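Local coordinates for small nuclear ribonucleoprotein homolog (Pyrobaculum aerophilum, PDB 1M5Q), which probably binds RNA, as a member of the Sm-like family, and assembles into a 14-subunit particle built from ring-forming chains that carry an extra C-terminal domain, at residues 33-38 and 50-56; 71-75 and 90-95; 97-103 and 114-118. One frame throughout, in Å; residues are numbered along the deposited sequence.

Interaction 1 of 3, residues 33-38 and 50-56; sequences QLNIVL and NRVFIMY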
loop_
_atom_site.group_PDB
_atom_site.type_symbol
_atom_site.label_atom_id
_atom_site.label_comp_id
_atom_site.label_asym_id
_atom_site.label_seq_id
_atom_site.Cartn_x
_atom_site.Cartn_y
_atom_site.Cartn_z
ATOM N N GLN H 33 15.066 1.629 1.265
ATOM C CA GLN H 33 13.884 1.891 0.450
ATOM C C GLN H 33 14.277 2.460 -0.908
ATOM O O GLN H 33 13.419 2.835 -1.685
ATOM C CB GLN H 33 12.945 2.874 1.192
ATOM C CG GLN H 33 12.326 2.224 2.432
ATOM C CD GLN H 33 11.499 3.187 3.237
ATOM O OE1 GLN H 33 12.035 4.106 3.845
ATOM N NE2 GLN H 33 10.174 2.976 3.249
ATOM N N LEU H 34 15.576 2.511 -1.164
ATOM C CA LEU H 34 16.100 3.044 -2.413
ATOM C C LEU H 34 15.805 4.544 -2.638
ATOM O O LEU H 34 15.604 4.964 -3.769
ATOM C CB LEU H 34 15.631 2.230 -3.642
ATOM C CG LEU H 34 16.344 0.962 -4.142
ATOM C CD1 LEU H 34 17.832 0.987 -3.839
ATOM C CD2 LEU H 34 15.710 -0.265 -3.615
ATOM N N ASN H 35 15.711 5.317 -1.545
ATOM C CA ASN H 35 15.702 6.768 -1.669
ATOM C C ASN H 35 17.172 6.969 -2.034
ATOM O O ASN H 35 18.053 6.205 -1.610
ATOM C CB ASN H 35 15.457 7.485 -0.328
ATOM C CG ASN H 35 13.994 7.409 0.091
ATOM O OD1 ASN H 35 13.056 7.695 -0.709
ATOM N ND2 ASN H 35 13.784 6.994 1.308
ATOM N N ILE H 36 17.460 8.029 -2.742
ATOM C CA ILE H 36 18.833 8.258 -3.198
ATOM C C ILE H 36 19.229 9.696 -2.942
ATOM O O ILE H 36 18.406 10.573 -3.150
ATOM C CB ILE H 36 18.924 8.126 -4.742
ATOM C CG1 ILE H 36 18.484 6.703 -5.191
ATOM C CG2 ILE H 36 20.370 8.543 -5.223
ATOM C CD1 ILE H 36 19.463 5.684 -4.761
ATOM N N VAL H 37 20.459 9.929 -2.468
ATOM C CA VAL H 37 20.959 11.304 -2.361
ATOM C C VAL H 37 22.115 11.393 -3.390
ATOM O O VAL H 37 22.965 10.488 -3.439
ATOM C CB VAL H 37 21.540 11.653 -0.955
ATOM C CG1 VAL H 37 22.036 13.162 -0.957
ATOM C CG2 VAL H 37 20.448 11.463 0.123
ATOM N N LEU H 38 22.095 12.408 -4.261
ATOM C CA LEU H 38 23.180 12.655 -5.216
ATOM C C LEU H 38 23.923 13.936 -4.828
ATOM O O LEU H 38 23.288 14.914 -4.363
ATOM C CB LEU H 38 22.682 12.875 -6.646
ATOM C CG LEU H 38 21.871 11.799 -7.342
ATOM C CD1 LEU H 38 21.601 12.252 -8.772
ATOM C CD2 LEU H 38 22.637 10.432 -7.325
ATOM N N ASN H 50 24.142 21.194 -4.933
ATOM C CA ASN H 50 25.167 20.508 -4.186
ATOM C C ASN H 50 24.649 19.145 -3.722
ATOM O O ASN H 50 25.429 18.209 -3.629
ATOM C CB ASN H 50 25.664 21.329 -2.996
ATOM C CG ASN H 50 26.642 20.526 -2.116
ATOM O OD1 ASN H 50 26.270 20.066 -1.037
ATOM N ND2 ASN H 50 27.865 20.308 -2.594
ATOM N N ARG H 51 23.369 19.059 -3.407
ATOM C CA ARG H 51 22.735 17.776 -3.019
ATOM C C ARG H 51 21.322 17.749 -3.529
ATOM O O ARG H 51 20.655 18.778 -3.585
ATOM C CB ARG H 51 22.712 17.534 -1.491
ATOM C CG ARG H 51 24.036 17.100 -0.904
ATOM C CD ARG H 51 23.936 16.900 0.645
ATOM N NE ARG H 51 23.892 18.163 1.369
ATOM C CZ ARG H 51 23.517 18.276 2.647
ATOM N NH1 ARG H 51 23.148 17.178 3.351
ATOM N NH2 ARG H 51 23.488 19.483 3.222
ATOM N N VAL H 52 20.875 16.560 -3.899
ATOM C CA VAL H 52 19.537 16.347 -4.409
ATOM C C VAL H 52 19.074 15.090 -3.683
ATOM O O VAL H 52 19.715 14.048 -3.788
ATOM C CB VAL H 52 19.585 16.076 -5.918
ATOM C CG1 VAL H 52 18.194 15.774 -6.464
ATOM C CG2 VAL H 52 20.235 17.278 -6.598
ATOM N N PHE H 53 17.969 15.209 -2.949
ATOM C CA PHE H 53 17.418 14.100 -2.195
ATOM C C PHE H 53 16.219 13.586 -2.993
ATOM O O PHE H 53 15.173 14.212 -3.044
ATOM C CB PHE H 53 16.966 14.573 -0.802
ATOM C CG PHE H 53 18.061 15.244 -0.005
ATOM C CD1 PHE H 53 18.319 16.613 -0.148
ATOM C CD2 PHE H 53 18.834 14.512 0.872
ATOM C CE1 PHE H 53 19.326 17.209 0.579
ATOM C CE2 PHE H 53 19.860 15.109 1.611
ATOM C CZ PHE H 53 20.106 16.459 1.468
ATOM N N ILE H 54 16.383 12.410 -3.577
ATOM C CA ILE H 54 15.358 11.842 -4.444
ATOM C C ILE H 54 14.454 10.767 -3.781
ATOM O O ILE H 54 14.951 9.714 -3.326
ATOM C CB ILE H 54 16.079 11.242 -5.658
ATOM C CG1 ILE H 54 16.994 12.303 -6.272
ATOM C CG2 ILE H 54 15.102 10.662 -6.633
ATOM C CD1 ILE H 54 17.821 11.707 -7.382
HETATM N N MSE H 55 13.142 11.024 -3.766
HETATM C CA MSE H 55 12.139 10.112 -3.155
HETATM C C MSE H 55 12.018 8.853 -4.027
HETATM O O MSE H 55 11.812 8.936 -5.242
HETATM C CB MSE H 55 10.789 10.843 -3.042
HETATM C CG MSE H 55 10.908 12.214 -2.324
HETATM SE SE MSE H 55 11.027 11.996 -0.393
HETATM C CE MSE H 55 9.049 11.877 -0.107
ATOM N N TYR H 56 12.144 7.686 -3.412
ATOM C CA TYR H 56 12.131 6.409 -4.161
ATOM C C TYR H 56 10.917 6.207 -5.052
ATOM O O TYR H 56 11.036 5.717 -6.192
ATOM C CB TYR H 56 12.344 5.223 -3.193
ATOM C CG TYR H 56 11.115 4.845 -2.407
ATOM C CD1 TYR H 56 10.112 4.062 -3.008
ATOM C CD2 TYR H 56 10.913 5.306 -1.103
ATOM C CE1 TYR H 56 8.941 3.750 -2.333
ATOM C CE2 TYR H 56 9.719 5.006 -0.387
ATOM C CZ TYR H 56 8.755 4.222 -1.025
ATOM O OH TYR H 56 7.607 3.844 -0.389
#
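V37 and F53 face each other as a non-hydrogen-bonded antiparallel pair, and their side chains lie alongside, pointing the same way. Both valine methyls press on the CD2-CE2 flank of the ring, CG2 reaching within 3.5 Å of F53 CD2. F1 of a second subunit then meets this ring edge-to-face. On the opposite face of the sheet, with I36 and V52, I54 sends its CD1 diagonally to the branch of L38, 4.1 Å from L38 CG. L38 and I54 pack on V15 inside the bent Sm barrel, while I36 packs on L5, L27 and I59.

Paired backbone bonds join I36 to I54 and L38 to V52; the shortest, I54 N to I36 O, is 2.8 Å. Beyond I36 a side chain takes over, and N35 OD1 accepts Y56 N at 2.9 Å, 161° at the hydrogen. Y56 has CG between its backbone N and carbonyl carbon (chi1 78°), which brings CB and CG close to Q33 O, oblique to the ring.

D31 and N35 are consistent with the Sm1 motif, which contributes to uridine binding in relatives; a like role here is only probable. Apolar side chains thus cover a bonded ladder, at whose end N35 satisfies Y56 N while L34 O is buried without a partner.

Interaction 2 of 3, residues 71-75 and 90-95; sequences MREFA and EETNVV. With ACY (acetic acid), chain B.
N93 meets M71 with a backbone in the left-handed helical region (phi 64°), a conformation uncommon for residues other than glycine, though asparagine tolerates it better than most. It is the first residue of a G1 beta bulge against strand 86-89, where glycine is the common occupant. The bulge opens strand 94-97 of the small antiparallel sheet in the C-terminal domain, and the first turn of helix 71-81 lies against it.

The asparagine amide crosses the M71 side chain at about a right angle. With CG anti to the backbone N (chi1 -173°), N93 brings OD1 to 3.5 Å from M71 CB and ND2 to 3.6 Å from M71 CG. These are contacts with carbon; the stronger partner of OD1 is the hydroxyl of Y88. The selenomethionine chain, bent at chi2 and chi3, curls on from there until CE touches V95 CG2.

V95 supplies the main bump. Its CG2 pushes into the helix, 3.7 Å from A75 CB and 3.4 Å from M71 O, a carbonyl already bonded to A75 N within the first turn. F74 comes to the same methyl obliquely and also packs against L121 and F122, so it links the V95 methyl to helix 113-127.

Toward the solvent-exposed side, R72 puts NH1 3.6 Å from E90 OE1. This is a loose salt bridge: the carboxylate oxygen sits at the guanidinium edge, with the two planes 81° apart, a single long contact and not a two-pronged one.

On the loop, a bound acetate, probably from the crystallisation liquor, rests against the V94 side chain, and T92 OG1 donates a 2.6 Å hydrogen bond to acetate O.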
loop_
_atom_site.group_PDB
_atom_site.type_symbol
_atom_site.label_atom_id
_atom_site.label_comp_id
_atom_site.label_asym_id
_atom_site.label_seq_id
_atom_site.Cartn_x
_atom_site.Cartn_y
_atom_site.Cartn_z
HETATM N N MSE H 71 40.078 -3.002 -22.292
HETATM C CA MSE H 71 41.106 -3.916 -21.847
HETATM C C MSE H 71 42.323 -4.003 -22.757
HETATM O O MSE H 71 43.415 -4.301 -22.278
HETATM C CB MSE H 71 40.530 -5.320 -21.611
HETATM C CG MSE H 71 39.478 -5.322 -20.514
HETATM SE SE MSE H 71 40.089 -4.470 -18.889
HETATM C CE MSE H 71 41.187 -5.895 -18.273
ATOM N N ARG H 72 42.126 -3.773 -24.052
ATOM C CA ARG H 72 43.249 -3.796 -24.998
ATOM C C ARG H 72 44.136 -2.620 -24.658
ATOM O O ARG H 72 45.335 -2.744 -24.662
ATOM C CB ARG H 72 42.770 -3.696 -26.462
ATOM C CG ARG H 72 42.250 -5.006 -27.028
ATOM C CD ARG H 72 42.145 -4.927 -28.553
ATOM N NE ARG H 72 40.785 -5.201 -29.015
ATOM C CZ ARG H 72 40.365 -6.400 -29.386
ATOM N NH1 ARG H 72 41.208 -7.424 -29.363
ATOM N NH2 ARG H 72 39.097 -6.584 -29.737
ATOM N N GLU H 73 43.546 -1.471 -24.353
ATOM C CA GLU H 73 44.359 -0.323 -23.981
ATOM C C GLU H 73 45.036 -0.628 -22.627
ATOM O O GLU H 73 46.206 -0.317 -22.425
ATOM C CB GLU H 73 43.496 0.918 -23.886
ATOM C CG GLU H 73 44.274 2.153 -23.458
ATOM C CD GLU H 73 45.319 2.580 -24.514
ATOM O OE1 GLU H 73 44.996 2.599 -25.731
ATOM O OE2 GLU H 73 46.448 2.904 -24.118
ATOM N N PHE H 74 44.309 -1.248 -21.694
ATOM C CA PHE H 74 44.905 -1.615 -20.425
ATOM C C PHE H 74 46.144 -2.510 -20.649
ATOM O O PHE H 74 47.158 -2.371 -19.973
ATOM C CB PHE H 74 43.909 -2.398 -19.525
ATOM C CG PHE H 74 44.484 -2.794 -18.142
ATOM C CD1 PHE H 74 44.385 -1.939 -17.071
ATOM C CD2 PHE H 74 45.122 -4.012 -17.951
ATOM C CE1 PHE H 74 44.915 -2.265 -15.792
ATOM C CE2 PHE H 74 45.652 -4.366 -16.684
ATOM C CZ PHE H 74 45.542 -3.472 -15.603
ATOM N N ALA H 75 46.016 -3.473 -21.544
ATOM C CA ALA H 75 47.100 -4.401 -21.827
ATOM C C ALA H 75 48.295 -3.595 -22.405
ATOM O O ALA H 75 49.452 -3.777 -21.990
ATOM C CB ALA H 75 46.627 -5.448 -22.792
ATOM N N GLU H 90 41.515 -12.238 -26.011
ATOM C CA GLU H 90 40.295 -11.879 -26.715
ATOM C C GLU H 90 39.095 -12.801 -26.367
ATOM O O GLU H 90 37.953 -12.358 -26.349
ATOM C CB GLU H 90 40.573 -11.916 -28.230
ATOM C CG GLU H 90 39.641 -11.003 -29.029
ATOM C CD GLU H 90 39.935 -10.990 -30.523
ATOM O OE1 GLU H 90 41.092 -10.669 -30.908
ATOM O OE2 GLU H 90 38.999 -11.292 -31.313
ATOM N N GLU H 91 39.380 -14.071 -26.096
ATOM C CA GLU H 91 38.360 -15.047 -25.761
ATOM C C GLU H 91 37.379 -14.514 -24.678
ATOM O O GLU H 91 36.177 -14.644 -24.828
ATOM C CB GLU H 91 39.034 -16.351 -25.288
ATOM C CG GLU H 91 38.241 -17.592 -25.622
ATOM C CD GLU H 91 38.770 -18.870 -24.979
ATOM O OE1 GLU H 91 40.013 -19.036 -24.844
ATOM O OE2 GLU H 91 37.922 -19.723 -24.630
ATOM N N THR H 92 37.892 -13.905 -23.606
ATOM C CA THR H 92 37.042 -13.373 -22.510
ATOM C C THR H 92 37.273 -11.894 -22.217
ATOM O O THR H 92 36.684 -11.341 -21.272
ATOM C CB THR H 92 37.282 -14.154 -21.201
ATOM O OG1 THR H 92 38.699 -14.380 -21.054
ATOM C CG2 THR H 92 36.508 -15.485 -21.214
ATOM N N ASN H 93 38.121 -11.262 -23.033
ATOM C CA ASN H 93 38.431 -9.838 -22.893
ATOM C C ASN H 93 39.124 -9.605 -21.563
ATOM O O ASN H 93 38.831 -8.630 -20.878
ATOM C CB ASN H 93 37.141 -9.010 -22.947
ATOM C CG ASN H 93 37.398 -7.493 -22.969
ATOM O OD1 ASN H 93 38.299 -7.019 -23.667
ATOM N ND2 ASN H 93 36.579 -6.723 -22.215
ATOM N N VAL H 94 40.055 -10.499 -21.229
ATOM C CA VAL H 94 40.804 -10.452 -19.981
ATOM C C VAL H 94 42.302 -10.272 -20.296
ATOM O O VAL H 94 42.789 -10.627 -21.407
ATOM C CB VAL H 94 40.544 -11.792 -19.185
ATOM C CG1 VAL H 94 41.578 -12.022 -18.053
ATOM C CG2 VAL H 94 39.115 -11.752 -18.601
ATOM N N VAL H 95 43.024 -9.697 -19.345
ATOM C CA VAL H 95 44.453 -9.469 -19.531
ATOM C C VAL H 95 45.212 -10.268 -18.473
ATOM O O VAL H 95 44.922 -10.141 -17.276
ATOM C CB VAL H 95 44.814 -7.954 -19.400
ATOM C CG1 VAL H 95 46.380 -7.767 -19.409
ATOM C CG2 VAL H 95 44.246 -7.175 -20.588
HETATM C C ACY B . 40.694 -15.744 -18.601
HETATM O O ACY B . 39.492 -15.205 -18.740
HETATM O OXT ACY B . 41.160 -16.418 -17.569
HETATM C CH3 ACY B . 41.569 -15.524 -19.800
#

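Interaction 3 of 3, residues 97-103 and 114-118; sequences IGDKVRV and VAERA. With ACY (acetic acid), chain B.
R102 NH2 is gripped twice: by acetate O at 2.8 Å and by the carbonyl oxygen of I81 of a neighbouring subunit. Next to it, R102 NE donates to acetate OXT, also 2.8 Å and nearly straight at 169°. The two bonds make a side-on fork, with the acetate carbon in the guanidinium plane. R102 leaves by the face opposite V101 and V103, and its extended chain carries the head out to the acetate. A leucine here would probably leave the acetate without its forked donor and the I81 carbonyl of the neighbouring subunit without this partner.

V101 and V103, either side of R102 in the chain, and I97 turn to helix 113-127 instead. Here side-chain carbons do the work, with no polar bond between the segments. I97 and V114 slide past each other in opposite directions, and I97 CG2 to V114 CG1 is tight at 3.4 Å. V101 CG2 touches both V114 CG1, at 3.7 Å, and A115 CB, at 3.8 Å. One turn on, the small methyl of A118 meets three branches, of I97, V101 and V103, the nearest being I97 CD1 at 4.0 Å from A118 CB. I97 and V101 are brought together by a tight turn at 98-100.

Strand 101-103 and helix 114-118 run only 20° apart, their axes 8.9 Å from each other at closest: a helix packed on an antiparallel sheet, an alpha+beta arrangement in this C-terminal domain.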
loop_
_atom_site.group_PDB
_atom_site.type_symbol
_atom_site.label_atom_id
_atom_site.label_comp_id
_atom_site.label_asym_id
_atom_site.label_seq_id
_atom_site.Cartn_x
_atom_site.Cartn_y
_atom_site.Cartn_z
ATOM N N ILE H 97 48.885 -11.120 -16.587
ATOM C CA ILE H 97 50.184 -10.473 -16.335
ATOM C C ILE H 97 51.002 -11.528 -15.596
ATOM O O ILE H 97 50.711 -11.873 -14.437
ATOM C CB ILE H 97 49.996 -9.191 -15.490
ATOM C CG1 ILE H 97 49.102 -8.201 -16.274
ATOM C CG2 ILE H 97 51.345 -8.558 -15.156
ATOM C CD1 ILE H 97 48.739 -6.937 -15.534
ATOM N N GLY H 98 52.012 -12.076 -16.260
ATOM C CA GLY H 98 52.764 -13.146 -15.600
ATOM C C GLY H 98 51.822 -14.338 -15.443
ATOM O O GLY H 98 50.823 -14.453 -16.159
ATOM N N ASP H 99 52.081 -15.224 -14.503
ATOM C CA ASP H 99 51.192 -16.366 -14.411
ATOM C C ASP H 99 50.346 -16.446 -13.152
ATOM O O ASP H 99 49.728 -17.478 -12.876
ATOM C CB ASP H 99 51.991 -17.663 -14.622
ATOM C CG ASP H 99 52.780 -18.085 -13.398
ATOM O OD1 ASP H 99 53.343 -17.198 -12.709
ATOM O OD2 ASP H 99 52.838 -19.322 -13.135
ATOM N N LYS H 100 50.310 -15.364 -12.383
ATOM C CA LYS H 100 49.473 -15.339 -11.189
ATOM C C LYS H 100 48.619 -14.067 -11.059
ATOM O O LYS H 100 48.028 -13.847 -10.018
ATOM C CB LYS H 100 50.323 -15.496 -9.934
ATOM C CG LYS H 100 51.085 -16.807 -9.875
ATOM C CD LYS H 100 51.658 -17.039 -8.484
ATOM C CE LYS H 100 50.592 -17.530 -7.494
ATOM N NZ LYS H 100 50.156 -18.954 -7.724
ATOM N N VAL H 101 48.557 -13.223 -12.087
ATOM C CA VAL H 101 47.740 -12.017 -11.988
ATOM C C VAL H 101 46.818 -11.997 -13.215
ATOM O O VAL H 101 47.237 -12.277 -14.334
ATOM C CB VAL H 101 48.621 -10.714 -11.881
ATOM C CG1 VAL H 101 47.733 -9.427 -11.958
ATOM C CG2 VAL H 101 49.338 -10.714 -10.565
ATOM N N ARG H 102 45.546 -11.705 -12.978
ATOM C CA ARG H 102 44.531 -11.722 -14.033
ATOM C C ARG H 102 43.668 -10.503 -13.826
ATOM O O ARG H 102 43.316 -10.201 -12.723
ATOM C CB ARG H 102 43.706 -13.018 -13.896
ATOM C CG ARG H 102 42.455 -13.093 -14.756
ATOM C CD ARG H 102 41.758 -14.445 -14.518
ATOM N NE ARG H 102 40.672 -14.612 -15.468
ATOM C CZ ARG H 102 39.455 -14.081 -15.320
ATOM N NH1 ARG H 102 39.149 -13.338 -14.242
ATOM N NH2 ARG H 102 38.527 -14.299 -16.259
ATOM N N VAL H 103 43.359 -9.790 -14.887
ATOM C CA VAL H 103 42.562 -8.572 -14.812
ATOM C C VAL H 103 41.380 -8.627 -15.817
ATOM O O VAL H 103 41.590 -8.827 -17.006
ATOM C CB VAL H 103 43.399 -7.289 -15.202
ATOM C CG1 VAL H 103 42.592 -6.070 -14.841
ATOM C CG2 VAL H 103 44.800 -7.255 -14.493
ATOM N N VAL H 114 53.035 -7.453 -8.301
ATOM C CA VAL H 114 52.514 -7.317 -9.641
ATOM C C VAL H 114 51.016 -6.976 -9.564
ATOM O O VAL H 114 50.558 -6.044 -10.185
ATOM C CB VAL H 114 52.724 -8.602 -10.422
ATOM C CG1 VAL H 114 52.052 -8.468 -11.844
ATOM C CG2 VAL H 114 54.245 -8.845 -10.567
ATOM N N ALA H 115 50.295 -7.720 -8.743
ATOM C CA ALA H 115 48.871 -7.549 -8.531
ATOM C C ALA H 115 48.575 -6.134 -7.983
ATOM O O ALA H 115 47.661 -5.438 -8.503
ATOM C CB ALA H 115 48.354 -8.619 -7.565
ATOM N N GLU H 116 49.338 -5.718 -6.964
ATOM C CA GLU H 116 49.166 -4.383 -6.366
ATOM C C GLU H 116 49.408 -3.314 -7.433
ATOM O O GLU H 116 48.656 -2.339 -7.531
ATOM C CB GLU H 116 50.133 -4.146 -5.206
ATOM C CG GLU H 116 49.756 -4.851 -3.902
ATOM C CD GLU H 116 48.264 -4.788 -3.605
ATOM O OE1 GLU H 116 47.688 -3.666 -3.582
ATOM O OE2 GLU H 116 47.655 -5.874 -3.410
ATOM N N ARG H 117 50.448 -3.491 -8.253
ATOM C CA ARG H 117 50.713 -2.503 -9.307
ATOM C C ARG H 117 49.597 -2.455 -10.382
ATOM O O ARG H 117 49.221 -1.375 -10.866
ATOM C CB ARG H 117 52.061 -2.785 -9.982
ATOM C CG ARG H 117 52.423 -1.784 -11.085
ATOM C CD ARG H 117 52.468 -0.381 -10.477
ATOM N NE ARG H 117 53.216 0.522 -11.317
ATOM C CZ ARG H 117 52.666 1.384 -12.160
ATOM N NH1 ARG H 117 51.331 1.464 -12.277
ATOM N NH2 ARG H 117 53.455 2.186 -12.878
ATOM N N ALA H 118 49.078 -3.613 -10.757
ATOM C CA ALA H 118 48.031 -3.668 -11.766
ATOM C C ALA H 118 46.780 -2.952 -11.201
ATOM O O ALA H 118 46.071 -2.252 -11.923
ATOM C CB ALA H 118 47.723 -5.166 -12.147
HETATM C C ACY B . 40.694 -15.744 -18.601
HETATM O O ACY B . 39.492 -15.205 -18.740
HETATM O OXT ACY B . 41.160 -16.418 -17.569
HETATM C CH3 ACY B . 41.569 -15.524 -19.800
#

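How the interactions relate
Along the chain the three contacts follow in series. Interaction 1 belongs to the N-terminal Sm barrel, in the hairpin of strands 36-42 and 48-54; interactions 2 and 3 lie in the C-terminal domain, on the other side of the chain's centre, their centres 36 and 38 Å from that of interaction 1. Those two are 13 Å apart, centre to centre, and share one antiparallel sheet: strands 94-97 and 101-104 are neighbours, with V95 O 2.9 Å from V103 N. Helices 71-81 and 113-127 both pack on it, and the acetate touches both contacts. The chain thus reads as two separate modules, an Sm ring-former and an added domain, each meeting other subunits of the 14-mer.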